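Protease/Reverse transcriptase/ribonuclease H (Eastern chimpanzee simian foamy virus, PDB 7KSF) joins an aspartic protease to a reverse transcriptase with ribonuclease H, copying viral RNA into DNA and probably cleaving viral polyproteins during maturation. Local coordinates at residues Q140-K145 against A336-V340; F253-I258 against W277-Q282; K384-I389 against E567-P572. The protein carries 1 engineered substitution. One frame throughout, in Å; residues are numbered along the deposited sequence.

Contacts 1 and 2 are neighbours, probably by the polymerase palm, with centres about 11 Å apart, and they touch: Arg279 reaches Gly142, and His256 packs on Tyr338. Contact 2, the more deeply buried, joins two loops by indole packing, aliphatic side chains and backbone hydrogen bonds; it alone of the three has hydrogen bonds between its segments. Contact 1 is partly buried and brings the loop 140-145 onto the end of helix 319-336 through glycine backbones and an arginine. Contact 3, centred about 50 Å from contact 1 and on the other side of the chain's centre, is likewise only partly buried. It sets a loop on helix 383-392 by mixed packing, in which polar side chains lie alongside an isoleucine and a proline.

Contact 1: residues Q140-K145 against A336-V340; sequences QVGHRK and AGYVV
Arg144 leans on the end of helix 319-336, where its guanidinium receives Ala336 CB over one face, offset toward the rim, with Arg144 NE 3.5 Å from that methyl. CG stands anti to the backbone N, and a bend at chi2 (69°) turns the chain toward the helix end. Arg144 NE also comes 3.7 Å from Tyr338 CE2, but the guanidinium and phenol planes are 78° apart, so the two groups do not stack. The small Ala336 suits a place where a flat cation must come close.

The two segments run antiparallel without any N-H...O bond between them. The backbones approach through two CA-H...O contacts, weak at best: Gly142 CA to Gly337 O at 3.3 Å, and Gly337 CA to His143 O at 3.4 Å. Both glycines face the opposite backbone, and the lack of a beta carbon permits this approach. Val339 CG2 packs beside Gly142 N, 3.9 Å away.

A second shell fixes the polar ends. Asp294, on helix 287-299, forms a salt bridge with Arg144 NH2 and a hydrogen bond with Tyr338 OH, holding both side chains on one carboxylate.

Gly337, with its positive phi, is the C-prime residue of a Schellman motif: Tyr338 N bonds back to Leu333 O and Gly337 N to Leu334 O. This helix stop leads the chain toward strand 340-341, which pairs with strand 243-249 in what is probably the polymerase palm.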
ATOM      1  N   GLN A 140       3.526  15.292 -13.038  1.00 56.58           N
ATOM      2  CA  GLN A 140       4.878  15.772 -13.294  1.00 55.33           C
ATOM      3  C   GLN A 140       5.840  14.598 -13.421  1.00 57.25           C
ATOM      4  O   GLN A 140       5.839  13.681 -12.597  1.00 59.80           O
ATOM      5  CB  GLN A 140       5.324  16.700 -12.165  1.00 55.75           C
ATOM      6  CG  GLN A 140       6.822  16.848 -12.031  1.00 55.32           C
ATOM      7  CD  GLN A 140       7.209  17.653 -10.810  1.00 54.85           C
ATOM      8  OE1 GLN A 140       6.352  18.083 -10.037  1.00 54.50           O
ATOM      9  NE2 GLN A 140       8.506  17.859 -10.628  1.00 54.53           N
ATOM     10  N   VAL A 141       6.661  14.624 -14.473  1.00 66.84           N
ATOM     11  CA  VAL A 141       7.656  13.592 -14.721  1.00 61.13           C
ATOM     12  C   VAL A 141       9.013  14.253 -14.918  1.00 58.25           C
ATOM     13  O   VAL A 141       9.114  15.443 -15.224  1.00 58.37           O
ATOM     14  CB  VAL A 141       7.312  12.711 -15.942  1.00 58.51           C
ATOM     15  CG1 VAL A 141       5.928  12.113 -15.793  1.00 58.73           C
ATOM     16  CG2 VAL A 141       7.414  13.522 -17.223  1.00 62.65           C
ATOM     17  N   GLY A 142      10.064  13.456 -14.746  1.00 59.16           N
ATOM     18  CA  GLY A 142      11.428  13.929 -14.885  1.00 75.17           C
ATOM     19  C   GLY A 142      12.096  13.366 -16.125  1.00 73.73           C
ATOM     20  O   GLY A 142      11.711  12.308 -16.627  1.00 69.10           O
ATOM     21  N   HIS A 143      13.097  14.084 -16.625  1.00 80.50           N
ATOM     22  CA  HIS A 143      13.883  13.630 -17.761  1.00 66.33           C
ATOM     23  C   HIS A 143      15.128  12.902 -17.275  1.00 68.03           C
ATOM     24  O   HIS A 143      15.789  13.339 -16.329  1.00 67.66           O
ATOM     25  CB  HIS A 143      14.281  14.805 -18.660  1.00 69.86           C
ATOM     26  CG  HIS A 143      15.095  14.405 -19.852  1.00 83.57           C
ATOM     27  ND1 HIS A 143      14.600  13.598 -20.854  1.00 82.26           N
ATOM     28  CD2 HIS A 143      16.368  14.703 -20.203  1.00 88.36           C
ATOM     29  CE1 HIS A 143      15.536  13.415 -21.770  1.00 82.25           C
ATOM     30  NE2 HIS A 143      16.619  14.074 -21.398  1.00 85.84           N
ATOM     31  N   ARG A 144      15.440  11.793 -17.931  1.00 77.63           N
ATOM     32  CA  ARG A 144      16.575  10.946 -17.576  1.00 77.82           C
ATOM     33  C   ARG A 144      17.593  11.000 -18.710  1.00 77.28           C
ATOM     34  O   ARG A 144      17.344  10.471 -19.798  1.00 87.57           O
ATOM     35  CB  ARG A 144      16.108   9.515 -17.316  1.00 71.09           C
ATOM     36  CG  ARG A 144      17.207   8.585 -16.866  1.00 71.86           C
ATOM     37  CD  ARG A 144      17.695   8.944 -15.481  1.00 70.21           C
ATOM     38  NE  ARG A 144      18.695   7.993 -15.013  1.00 70.65           N
ATOM     39  CZ  ARG A 144      19.983   8.048 -15.337  1.00 72.05           C
ATOM     40  NH1 ARG A 144      20.425   9.015 -16.131  1.00 72.83           N
ATOM     41  NH2 ARG A 144      20.826   7.141 -14.871  1.00 84.62           N
ATOM     42  N   LYS A 145      18.737  11.637 -18.456  1.00 81.51           N
ATOM     43  CA  LYS A 145      19.796  11.775 -19.457  1.00 85.71           C
ATOM     44  C   LYS A 145      20.459  10.415 -19.667  1.00 99.08           C
ATOM     45  O   LYS A 145      21.537  10.121 -19.149  1.00 89.78           O
ATOM     46  CB  LYS A 145      20.809  12.829 -19.029  1.00 93.76           C
ATOM     47  CG  LYS A 145      20.252  14.240 -18.941  1.00 96.91           C
ATOM     48  CD  LYS A 145      21.320  15.221 -18.480  1.00 92.86           C
ATOM     49  CE  LYS A 145      20.777  16.640 -18.408  1.00 91.41           C
ATOM     50  NZ  LYS A 145      21.789  17.605 -17.890  1.00 86.50           N
ATOM     51  N   ALA A 336      20.011  12.227 -11.453  1.00 66.35           N
ATOM     52  CA  ALA A 336      19.545  11.461 -12.602  1.00 66.29           C
ATOM     53  C   ALA A 336      18.340  12.117 -13.264  1.00 69.13           C
ATOM     54  O   ALA A 336      18.179  12.027 -14.487  1.00 79.25           O
ATOM     55  CB  ALA A 336      19.199  10.031 -12.176  1.00 66.64           C
ATOM     56  N   GLY A 337      17.505  12.786 -12.482  1.00 69.90           N
ATOM     57  CA  GLY A 337      16.267  13.350 -12.975  1.00 63.34           C
ATOM     58  C   GLY A 337      15.015  12.638 -12.517  1.00 62.55           C
ATOM     59  O   GLY A 337      13.951  12.845 -13.114  1.00 62.33           O
ATOM     60  N   TYR A 338      15.111  11.796 -11.493  1.00 62.61           N
ATOM     61  CA  TYR A 338      13.937  11.114 -10.975  1.00 61.68           C
ATOM     62  C   TYR A 338      13.148  12.041 -10.057  1.00 60.20           C
ATOM     63  O   TYR A 338      13.651  13.054  -9.560  1.00 59.71           O
ATOM     64  CB  TYR A 338      14.336   9.839 -10.234  1.00 68.92           C
ATOM     65  CG  TYR A 338      14.798   8.727 -11.150  1.00 76.33           C
ATOM     66  CD1 TYR A 338      13.888   7.998 -11.898  1.00 64.84           C
ATOM     67  CD2 TYR A 338      16.143   8.402 -11.258  1.00 66.58           C
ATOM     68  CE1 TYR A 338      14.301   6.978 -12.733  1.00 71.14           C
ATOM     69  CE2 TYR A 338      16.568   7.380 -12.091  1.00 78.49           C
ATOM     70  CZ  TYR A 338      15.641   6.672 -12.826  1.00 86.95           C
ATOM     71  OH  TYR A 338      16.057   5.655 -13.657  1.00 88.48           O
ATOM     72  N   VAL A 339      11.883  11.684  -9.842  1.00 59.07           N
ATOM     73  CA  VAL A 339      10.943  12.504  -9.092  1.00 57.33           C
ATOM     74  C   VAL A 339      10.291  11.628  -8.034  1.00 57.71           C
ATOM     75  O   VAL A 339       9.775  10.550  -8.350  1.00 61.85           O
ATOM     76  CB  VAL A 339       9.879  13.129 -10.012  1.00 57.20           C
ATOM     77  CG1 VAL A 339       8.816  13.811  -9.193  1.00 56.21           C
ATOM     78  CG2 VAL A 339      10.522  14.111 -10.974  1.00 57.24           C
ATOM     79  N   VAL A 340      10.328  12.086  -6.780  1.00 57.66           N
ATOM     80  CA  VAL A 340       9.798  11.347  -5.639  1.00 56.37           C
ATOM     81  C   VAL A 340       8.439  11.920  -5.265  1.00 57.12           C
ATOM     82  O   VAL A 340       8.260  13.144  -5.205  1.00 73.47           O
ATOM     83  CB  VAL A 340      10.764  11.408  -4.440  1.00 56.56           C
ATOM     84  CG1 VAL A 340      10.222  10.610  -3.265  1.00 58.39           C
ATOM     85  CG2 VAL A 340      12.141  10.910  -4.838  1.00 57.57           C
TER

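Contact 2: residues F253-I258 against W277-Q282; sequences FWAHPI and WTRLPQ
Pro257 and Arg279 form a single beta bridge, flanked by the hydrogen bonds Ile258 N to Thr278 O (2.8 Å, nearly straight at 173°) and Leu280 N to His256 O (2.8 Å, more bent). Proline fits the bridge because its missing N-H is not used there.

Leu280 turns toward the other loop: its CD1 lies 3.5 Å from His256 CB, while CD2 meets Ile258 CG2, so its two branches are divided between a histidine stem and an aliphatic chain. Trp254 spans the other end. Its five-membered ring and the six-membered ring of Trp277 are near parallel, planes at 24°, but slid apart with centroids 4.9 Å from each other, so overlap is slight. Leu280 O lies at the edge of the Trp254 indole, near its plane. Phe253 CE1 meets Gln282 CB at 3.4 Å, and Gln282 CA lies over one face of that phenyl ring.

Arg279, bent at chi2 (-69°), runs its aliphatic part past Pro257 and brings NH1 to Trp254 O in a weak hydrogen bond; NH1 probably also hydrogen-bonds Gly142 O.

Leu280 to Gln282 belong to the LPQG motif of retroviral reverse transcriptases, which in relatives borders the nucleotide pocket. Backbone bonds with aliphatic and aromatic packing therefore probably keep this motif in fixed register with the Phe253 loop, while carbonyl oxygens of Trp254 and Gly142 near NH1 would help offset the charge of the buried arginine.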
ATOM      1  N   PHE A 253       9.010   4.848 -15.209  1.00 69.82           N
ATOM      2  CA  PHE A 253       9.075   4.477 -16.617  1.00 66.34           C
ATOM      3  C   PHE A 253       8.709   5.639 -17.532  1.00 67.28           C
ATOM      4  O   PHE A 253       9.099   5.634 -18.703  1.00 71.77           O
ATOM      5  CB  PHE A 253       8.168   3.275 -16.889  1.00 67.36           C
ATOM      6  CG  PHE A 253       6.947   3.232 -16.026  1.00 67.35           C
ATOM      7  CD1 PHE A 253       5.932   4.152 -16.204  1.00 73.89           C
ATOM      8  CD2 PHE A 253       6.814   2.268 -15.041  1.00 68.34           C
ATOM      9  CE1 PHE A 253       4.804   4.118 -15.409  1.00 81.57           C
ATOM     10  CE2 PHE A 253       5.689   2.229 -14.244  1.00 86.34           C
ATOM     11  CZ  PHE A 253       4.682   3.156 -14.427  1.00 95.84           C
ATOM     12  N   TRP A 254       7.994   6.645 -17.025  1.00 65.86           N
ATOM     13  CA  TRP A 254       7.777   7.855 -17.806  1.00 65.23           C
ATOM     14  C   TRP A 254       9.019   8.736 -17.880  1.00 65.06           C
ATOM     15  O   TRP A 254       8.987   9.759 -18.570  1.00 71.34           O
ATOM     16  CB  TRP A 254       6.610   8.660 -17.233  1.00 64.66           C
ATOM     17  CG  TRP A 254       5.273   8.022 -17.456  1.00 65.11           C
ATOM     18  CD1 TRP A 254       4.992   6.986 -18.299  1.00 65.79           C
ATOM     19  CD2 TRP A 254       4.034   8.372 -16.825  1.00 65.48           C
ATOM     20  NE1 TRP A 254       3.658   6.669 -18.232  1.00 66.78           N
ATOM     21  CE2 TRP A 254       3.048   7.506 -17.335  1.00 68.34           C
ATOM     22  CE3 TRP A 254       3.665   9.333 -15.880  1.00 64.63           C
ATOM     23  CZ2 TRP A 254       1.714   7.572 -16.930  1.00 67.05           C
ATOM     24  CZ3 TRP A 254       2.344   9.398 -15.481  1.00 64.88           C
ATOM     25  CH2 TRP A 254       1.384   8.523 -16.005  1.00 66.61           C
ATOM     26  N   ALA A 255      10.104   8.376 -17.200  1.00 65.48           N
ATOM     27  CA  ALA A 255      11.328   9.164 -17.290  1.00 66.17           C
ATOM     28  C   ALA A 255      12.292   8.634 -18.342  1.00 68.39           C
ATOM     29  O   ALA A 255      13.108   9.403 -18.860  1.00 71.06           O
ATOM     30  CB  ALA A 255      12.034   9.215 -15.931  1.00 65.83           C
ATOM     31  N   HIS A 256      12.212   7.348 -18.669  1.00 75.59           N
ATOM     32  CA  HIS A 256      13.103   6.744 -19.653  1.00 68.94           C
ATOM     33  C   HIS A 256      12.554   6.966 -21.052  1.00 68.86           C
ATOM     34  O   HIS A 256      11.480   6.437 -21.372  1.00 68.29           O
ATOM     35  CB  HIS A 256      13.262   5.259 -19.392  1.00 69.69           C
ATOM     36  CG  HIS A 256      14.105   4.945 -18.197  1.00 70.82           C
ATOM     37  ND1 HIS A 256      13.742   5.307 -16.917  1.00 69.48           N
ATOM     38  CD2 HIS A 256      15.288   4.293 -18.083  1.00 72.30           C
ATOM     39  CE1 HIS A 256      14.670   4.897 -16.068  1.00 70.23           C
ATOM     40  NE2 HIS A 256      15.616   4.277 -16.752  1.00 71.39           N
ATOM     41  N   PRO A 257      13.235   7.718 -21.911  1.00 69.40           N
ATOM     42  CA  PRO A 257      12.746   7.903 -23.279  1.00 69.57           C
ATOM     43  C   PRO A 257      13.083   6.716 -24.166  1.00 80.52           C
ATOM     44  O   PRO A 257      14.081   6.020 -23.969  1.00 87.47           O
ATOM     45  CB  PRO A 257      13.480   9.166 -23.740  1.00 71.53           C
ATOM     46  CG  PRO A 257      14.766   9.128 -22.992  1.00 72.61           C
ATOM     47  CD  PRO A 257      14.461   8.494 -21.653  1.00 70.76           C
ATOM     48  N   ILE A 258      12.222   6.490 -25.150  1.00 79.72           N
ATOM     49  CA  ILE A 258      12.425   5.441 -26.126  1.00 73.92           C
ATOM     50  C   ILE A 258      12.913   6.062 -27.426  1.00 80.93           C
ATOM     51  O   ILE A 258      12.816   7.270 -27.640  1.00 72.89           O
ATOM     52  CB  ILE A 258      11.147   4.599 -26.348  1.00 72.03           C
ATOM     53  CG1 ILE A 258      10.103   5.407 -27.117  1.00 70.73           C
ATOM     54  CG2 ILE A 258      10.583   4.133 -25.021  1.00 70.79           C
ATOM     55  CD1 ILE A 258       8.845   4.630 -27.427  1.00 70.84           C
ATOM     56  N   TRP A 277       3.994   7.499 -27.459  1.00 67.30           N
ATOM     57  CA  TRP A 277       4.755   7.695 -26.233  1.00 66.36           C
ATOM     58  C   TRP A 277       6.205   8.029 -26.550  1.00 66.40           C
ATOM     59  O   TRP A 277       6.864   7.312 -27.309  1.00 73.20           O
ATOM     60  CB  TRP A 277       4.693   6.449 -25.346  1.00 66.85           C
ATOM     61  CG  TRP A 277       3.393   6.275 -24.641  1.00 66.81           C
ATOM     62  CD1 TRP A 277       2.292   5.621 -25.105  1.00 67.62           C
ATOM     63  CD2 TRP A 277       3.056   6.755 -23.336  1.00 66.18           C
ATOM     64  NE1 TRP A 277       1.286   5.666 -24.170  1.00 67.41           N
ATOM     65  CE2 TRP A 277       1.731   6.358 -23.075  1.00 66.52           C
ATOM     66  CE3 TRP A 277       3.746   7.486 -22.363  1.00 65.62           C
ATOM     67  CZ2 TRP A 277       1.082   6.664 -21.881  1.00 66.34           C
ATOM     68  CZ3 TRP A 277       3.099   7.789 -21.180  1.00 65.34           C
ATOM     69  CH2 TRP A 277       1.781   7.377 -20.950  1.00 65.88           C
ATOM     70  N   THR A 278       6.695   9.122 -25.962  1.00 65.87           N
ATOM     71  CA  THR A 278       8.118   9.433 -26.023  1.00 66.31           C
ATOM     72  C   THR A 278       8.911   8.607 -25.019  1.00 67.20           C
ATOM     73  O   THR A 278      10.067   8.252 -25.284  1.00 68.05           O
ATOM     74  CB  THR A 278       8.338  10.927 -25.763  1.00 65.68           C
ATOM     75  OG1 THR A 278       7.641  11.692 -26.753  1.00 65.60           O
ATOM     76  CG2 THR A 278       9.818  11.276 -25.813  1.00 67.28           C
ATOM     77  N   ARG A 279       8.307   8.280 -23.886  1.00 66.41           N
ATOM     78  CA  ARG A 279       8.958   7.550 -22.812  1.00 66.83           C
ATOM     79  C   ARG A 279       8.364   6.151 -22.697  1.00 67.16           C
ATOM     80  O   ARG A 279       7.428   5.784 -23.411  1.00 67.07           O
ATOM     81  CB  ARG A 279       8.817   8.316 -21.496  1.00 66.28           C
ATOM     82  CG  ARG A 279       8.909   9.824 -21.653  1.00 65.66           C
ATOM     83  CD  ARG A 279      10.313  10.266 -22.026  1.00 66.62           C
ATOM     84  NE  ARG A 279      10.459  11.718 -21.963  1.00 73.48           N
ATOM     85  CZ  ARG A 279      10.668  12.397 -20.840  1.00 71.65           C
ATOM     86  NH1 ARG A 279      10.746  11.756 -19.686  1.00 65.50           N
ATOM     87  NH2 ARG A 279      10.791  13.716 -20.875  1.00 86.46           N
ATOM     88  N   LEU A 280       8.921   5.365 -21.785  1.00 67.30           N
ATOM     89  CA  LEU A 280       8.392   4.030 -21.544  1.00 67.64           C
ATOM     90  C   LEU A 280       6.982   4.133 -20.968  1.00 67.59           C
ATOM     91  O   LEU A 280       6.736   4.945 -20.069  1.00 69.50           O
ATOM     92  CB  LEU A 280       9.288   3.251 -20.579  1.00 68.04           C
ATOM     93  CG  LEU A 280      10.709   2.878 -21.001  1.00 68.60           C
ATOM     94  CD1 LEU A 280      11.442   2.283 -19.814  1.00 70.84           C
ATOM     95  CD2 LEU A 280      10.695   1.898 -22.162  1.00 69.99           C
ATOM     96  N   PRO A 281       6.034   3.340 -21.464  1.00 68.41           N
ATOM     97  CA  PRO A 281       4.678   3.369 -20.907  1.00 69.07           C
ATOM     98  C   PRO A 281       4.424   2.250 -19.907  1.00 70.97           C
ATOM     99  O   PRO A 281       5.082   1.206 -19.942  1.00 71.45           O
ATOM    100  CB  PRO A 281       3.795   3.224 -22.150  1.00 69.17           C
ATOM    101  CG  PRO A 281       4.694   2.556 -23.202  1.00 69.40           C
ATOM    102  CD  PRO A 281       6.105   2.507 -22.673  1.00 69.31           C
ATOM    103  N   GLN A 282       3.475   2.468 -19.001  1.00 75.10           N
ATOM    104  CA  GLN A 282       3.112   1.456 -18.019  1.00 72.27           C
ATOM    105  C   GLN A 282       2.211   0.406 -18.653  1.00 73.79           C
ATOM    106  O   GLN A 282       1.387   0.710 -19.521  1.00 77.20           O
ATOM    107  CB  GLN A 282       2.416   2.098 -16.820  1.00 96.43           C
ATOM    108  CG  GLN A 282       1.229   2.974 -17.180  1.00103.99           C
ATOM    109  CD  GLN A 282       0.762   3.827 -16.015  1.00108.99           C
ATOM    110  OE1 GLN A 282       1.366   3.820 -14.942  1.00 98.97           O
ATOM    111  NE2 GLN A 282      -0.318   4.571 -16.222  1.00105.44           N
TER

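Contact 3: residues K384-I389 against E567-P572; sequences KQLQSI and ELKHIP
Gln385 drapes its side chain over the backbone carbonyl of His570, with CD 3.1 Å from His570 O and CB and CG almost as near. As modelled, the amide makes no hydrogen bond to that carbonyl; it lies across the histidine at about a right angle, the two planes 79° apart. Its chain bends at chi2, which swings OE1 toward Pro572, and OE1 rests 3.5 Å from Pro572 CG as the two side chains slide past each other in opposite directions. A long, flexible glutamine suits this partly exposed border, where its methylenes and amide can both lie along the loop.

One helical turn on, Ser388 places OG beside its own backbone N and anti to the carbonyl carbon (chi1 -60°). From there the hydroxyl donates to Lys384 O at 2.8 Å, returning to the carbonyl four residues earlier, so its polarity is spent within the helix. The same oxygen lies 3.5 Å from His570 CB, and a residue this short lets the loop come close.

Ile571 sets out away from the helix, but its second torsion (chi2 -64°) folds the chain back. CD1 thereby reaches Ser388 CB at 3.6 Å and packs beside Ile389 CB, a buried branched residue well suited to fill the seam. On the histidine side of the contact, Lys384 CB lies over one face of the His570 ring, toward its rim at 4.2 Å, while the extended lysine carries its ammonium away.

Tyr466 of strand 464-471 backs Leu568 and Ile571, and Ile377 backs Ile389 and Pro572. The contact is thus a mixed packing of a loop on a helix, without hydrogen bonds between them: helix 383-392, probably in the polymerase thumb, against the loop following the edge strand 557-561 of the RNase H-like connection domain.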
ATOM      1  N   LYS A 384     -25.917 -20.504   5.620  1.00133.31           N
ATOM      2  CA  LYS A 384     -24.933 -20.621   4.550  1.00121.42           C
ATOM      3  C   LYS A 384     -23.532 -20.263   5.024  1.00117.40           C
ATOM      4  O   LYS A 384     -22.543 -20.744   4.457  1.00115.11           O
ATOM      5  CB  LYS A 384     -25.334 -19.741   3.367  1.00113.93           C
ATOM      6  CG  LYS A 384     -26.670 -20.103   2.739  1.00113.79           C
ATOM      7  CD  LYS A 384     -26.988 -19.199   1.557  1.00117.08           C
ATOM      8  CE  LYS A 384     -28.308 -19.586   0.901  1.00109.28           C
ATOM      9  NZ  LYS A 384     -28.628 -18.715  -0.268  1.00107.48           N
ATOM     10  N   GLN A 385     -23.423 -19.418   6.049  1.00119.43           N
ATOM     11  CA  GLN A 385     -22.124 -19.080   6.614  1.00124.79           C
ATOM     12  C   GLN A 385     -21.634 -20.125   7.611  1.00124.25           C
ATOM     13  O   GLN A 385     -20.430 -20.191   7.879  1.00116.68           O
ATOM     14  CB  GLN A 385     -22.191 -17.699   7.273  1.00124.01           C
ATOM     15  CG  GLN A 385     -22.647 -16.599   6.316  1.00121.86           C
ATOM     16  CD  GLN A 385     -21.772 -15.366   6.384  1.00113.91           C
ATOM     17  OE1 GLN A 385     -21.005 -15.190   7.328  1.00111.95           O
ATOM     18  NE2 GLN A 385     -21.879 -14.506   5.375  1.00108.26           N
ATOM     19  N   LEU A 386     -22.534 -20.948   8.148  1.00127.34           N
ATOM     20  CA  LEU A 386     -22.161 -22.037   9.046  1.00136.29           C
ATOM     21  C   LEU A 386     -21.800 -23.309   8.285  1.00133.73           C
ATOM     22  O   LEU A 386     -20.934 -24.070   8.730  1.00129.87           O
ATOM     23  CB  LEU A 386     -23.301 -22.318  10.028  1.00147.45           C
ATOM     24  CG  LEU A 386     -23.017 -23.379  11.093  1.00159.02           C
ATOM     25  CD1 LEU A 386     -21.780 -23.002  11.895  1.00159.34           C
ATOM     26  CD2 LEU A 386     -24.219 -23.556  12.004  1.00172.77           C
ATOM     27  N   GLN A 387     -22.453 -23.558   7.147  1.00123.11           N
ATOM     28  CA  GLN A 387     -22.074 -24.702   6.323  1.00120.05           C
ATOM     29  C   GLN A 387     -20.689 -24.516   5.718  1.00123.35           C
ATOM     30  O   GLN A 387     -19.993 -25.500   5.445  1.00119.24           O
ATOM     31  CB  GLN A 387     -23.108 -24.921   5.216  1.00119.51           C
ATOM     32  CG  GLN A 387     -24.490 -25.328   5.710  1.00120.66           C
ATOM     33  CD  GLN A 387     -25.508 -25.390   4.586  1.00121.29           C
ATOM     34  OE1 GLN A 387     -25.398 -24.676   3.590  1.00119.81           O
ATOM     35  NE2 GLN A 387     -26.507 -26.253   4.743  1.00126.76           N
ATOM     36  N   SER A 388     -20.277 -23.266   5.502  1.00125.22           N
ATOM     37  CA  SER A 388     -18.968 -22.994   4.915  1.00133.26           C
ATOM     38  C   SER A 388     -17.844 -23.386   5.867  1.00121.02           C
ATOM     39  O   SER A 388     -16.855 -24.005   5.455  1.00122.54           O
ATOM     40  CB  SER A 388     -18.858 -21.514   4.542  1.00128.45           C
ATOM     41  OG  SER A 388     -19.855 -21.140   3.609  1.00114.80           O
ATOM     42  N   ILE A 389     -17.979 -23.034   7.148  1.00117.75           N
ATOM     43  CA  ILE A 389     -16.924 -23.323   8.111  1.00120.24           C
ATOM     44  C   ILE A 389     -16.876 -24.806   8.462  1.00130.02           C
ATOM     45  O   ILE A 389     -15.825 -25.305   8.880  1.00123.61           O
ATOM     46  CB  ILE A 389     -17.108 -22.442   9.363  1.00131.31           C
ATOM     47  CG1 ILE A 389     -15.918 -22.584  10.316  1.00132.99           C
ATOM     48  CG2 ILE A 389     -18.409 -22.769  10.074  1.00120.96           C
ATOM     49  CD1 ILE A 389     -16.041 -21.750  11.571  1.00125.74           C
ATOM     50  N   GLU A 567     -15.975 -23.798  -1.168  1.00 93.53           N
ATOM     51  CA  GLU A 567     -16.230 -22.382  -1.375  1.00 95.97           C
ATOM     52  C   GLU A 567     -16.204 -21.660  -0.033  1.00 94.74           C
ATOM     53  O   GLU A 567     -16.906 -22.052   0.903  1.00 96.00           O
ATOM     54  CB  GLU A 567     -17.575 -22.172  -2.072  1.00 95.48           C
ATOM     55  CG  GLU A 567     -17.850 -20.717  -2.420  1.00113.81           C
ATOM     56  CD  GLU A 567     -16.779 -20.126  -3.317  1.00109.21           C
ATOM     57  OE1 GLU A 567     -16.448 -20.758  -4.343  1.00125.02           O
ATOM     58  OE2 GLU A 567     -16.255 -19.038  -2.994  1.00 99.67           O
ATOM     59  N   LEU A 568     -15.386 -20.611   0.056  1.00 94.71           N
ATOM     60  CA  LEU A 568     -15.224 -19.835   1.279  1.00 96.11           C
ATOM     61  C   LEU A 568     -15.667 -18.387   1.092  1.00103.87           C
ATOM     62  O   LEU A 568     -15.080 -17.468   1.673  1.00 96.14           O
ATOM     63  CB  LEU A 568     -13.775 -19.895   1.766  1.00 94.61           C
ATOM     64  CG  LEU A 568     -13.215 -21.292   2.017  1.00 95.02           C
ATOM     65  CD1 LEU A 568     -11.874 -21.193   2.724  1.00 95.38           C
ATOM     66  CD2 LEU A 568     -14.196 -22.120   2.829  1.00 97.54           C
ATOM     67  N   LYS A 569     -16.703 -18.166   0.283  1.00 99.91           N
ATOM     68  CA  LYS A 569     -17.221 -16.814   0.113  1.00 97.81           C
ATOM     69  C   LYS A 569     -18.096 -16.400   1.284  1.00 99.18           C
ATOM     70  O   LYS A 569     -18.113 -15.225   1.667  1.00106.54           O
ATOM     71  CB  LYS A 569     -18.003 -16.696  -1.195  1.00111.27           C
ATOM     72  CG  LYS A 569     -19.235 -17.590  -1.272  1.00103.40           C
ATOM     73  CD  LYS A 569     -20.319 -16.992  -2.160  1.00100.82           C
ATOM     74  CE  LYS A 569     -19.834 -16.769  -3.585  1.00107.55           C
ATOM     75  NZ  LYS A 569     -20.904 -16.189  -4.451  1.00 95.64           N
ATOM     76  N   HIS A 570     -18.837 -17.344   1.858  1.00101.02           N
ATOM     77  CA  HIS A 570     -19.690 -17.075   3.004  1.00110.79           C
ATOM     78  C   HIS A 570     -18.985 -17.319   4.326  1.00104.45           C
ATOM     79  O   HIS A 570     -19.646 -17.347   5.369  1.00106.62           O
ATOM     80  CB  HIS A 570     -20.967 -17.918   2.927  1.00108.81           C
ATOM     81  CG  HIS A 570     -21.984 -17.387   1.963  1.00110.52           C
ATOM     82  ND1 HIS A 570     -22.027 -17.769   0.639  1.00103.11           N
ATOM     83  CD2 HIS A 570     -22.994 -16.504   2.133  1.00126.97           C
ATOM     84  CE1 HIS A 570     -23.023 -17.143   0.036  1.00103.54           C
ATOM     85  NE2 HIS A 570     -23.627 -16.369   0.921  1.00113.13           N
ATOM     86  N   ILE A 571     -17.670 -17.506   4.314  1.00104.78           N
ATOM     87  CA  ILE A 571     -16.950 -17.645   5.583  1.00103.47           C
ATOM     88  C   ILE A 571     -17.082 -16.352   6.373  1.00108.95           C
ATOM     89  O   ILE A 571     -16.821 -15.261   5.825  1.00103.82           O
ATOM     90  CB  ILE A 571     -15.475 -17.995   5.338  1.00101.30           C
ATOM     91  CG1 ILE A 571     -15.342 -19.464   4.955  1.00102.42           C
ATOM     92  CG2 ILE A 571     -14.656 -17.727   6.590  1.00101.05           C
ATOM     93  CD1 ILE A 571     -15.760 -20.402   6.053  1.00106.57           C
ATOM     94  N   PRO A 572     -17.488 -16.405   7.640  1.00110.78           N
ATOM     95  CA  PRO A 572     -17.628 -15.175   8.429  1.00106.99           C
ATOM     96  C   PRO A 572     -16.302 -14.458   8.624  1.00106.96           C
ATOM     97  O   PRO A 572     -15.249 -14.935   8.189  1.00105.56           O
ATOM     98  CB  PRO A 572     -18.200 -15.676   9.761  1.00111.62           C
ATOM     99  CG  PRO A 572     -18.814 -17.001   9.443  1.00114.26           C
ATOM    100  CD  PRO A 572     -17.952 -17.592   8.376  1.00119.96           C
TER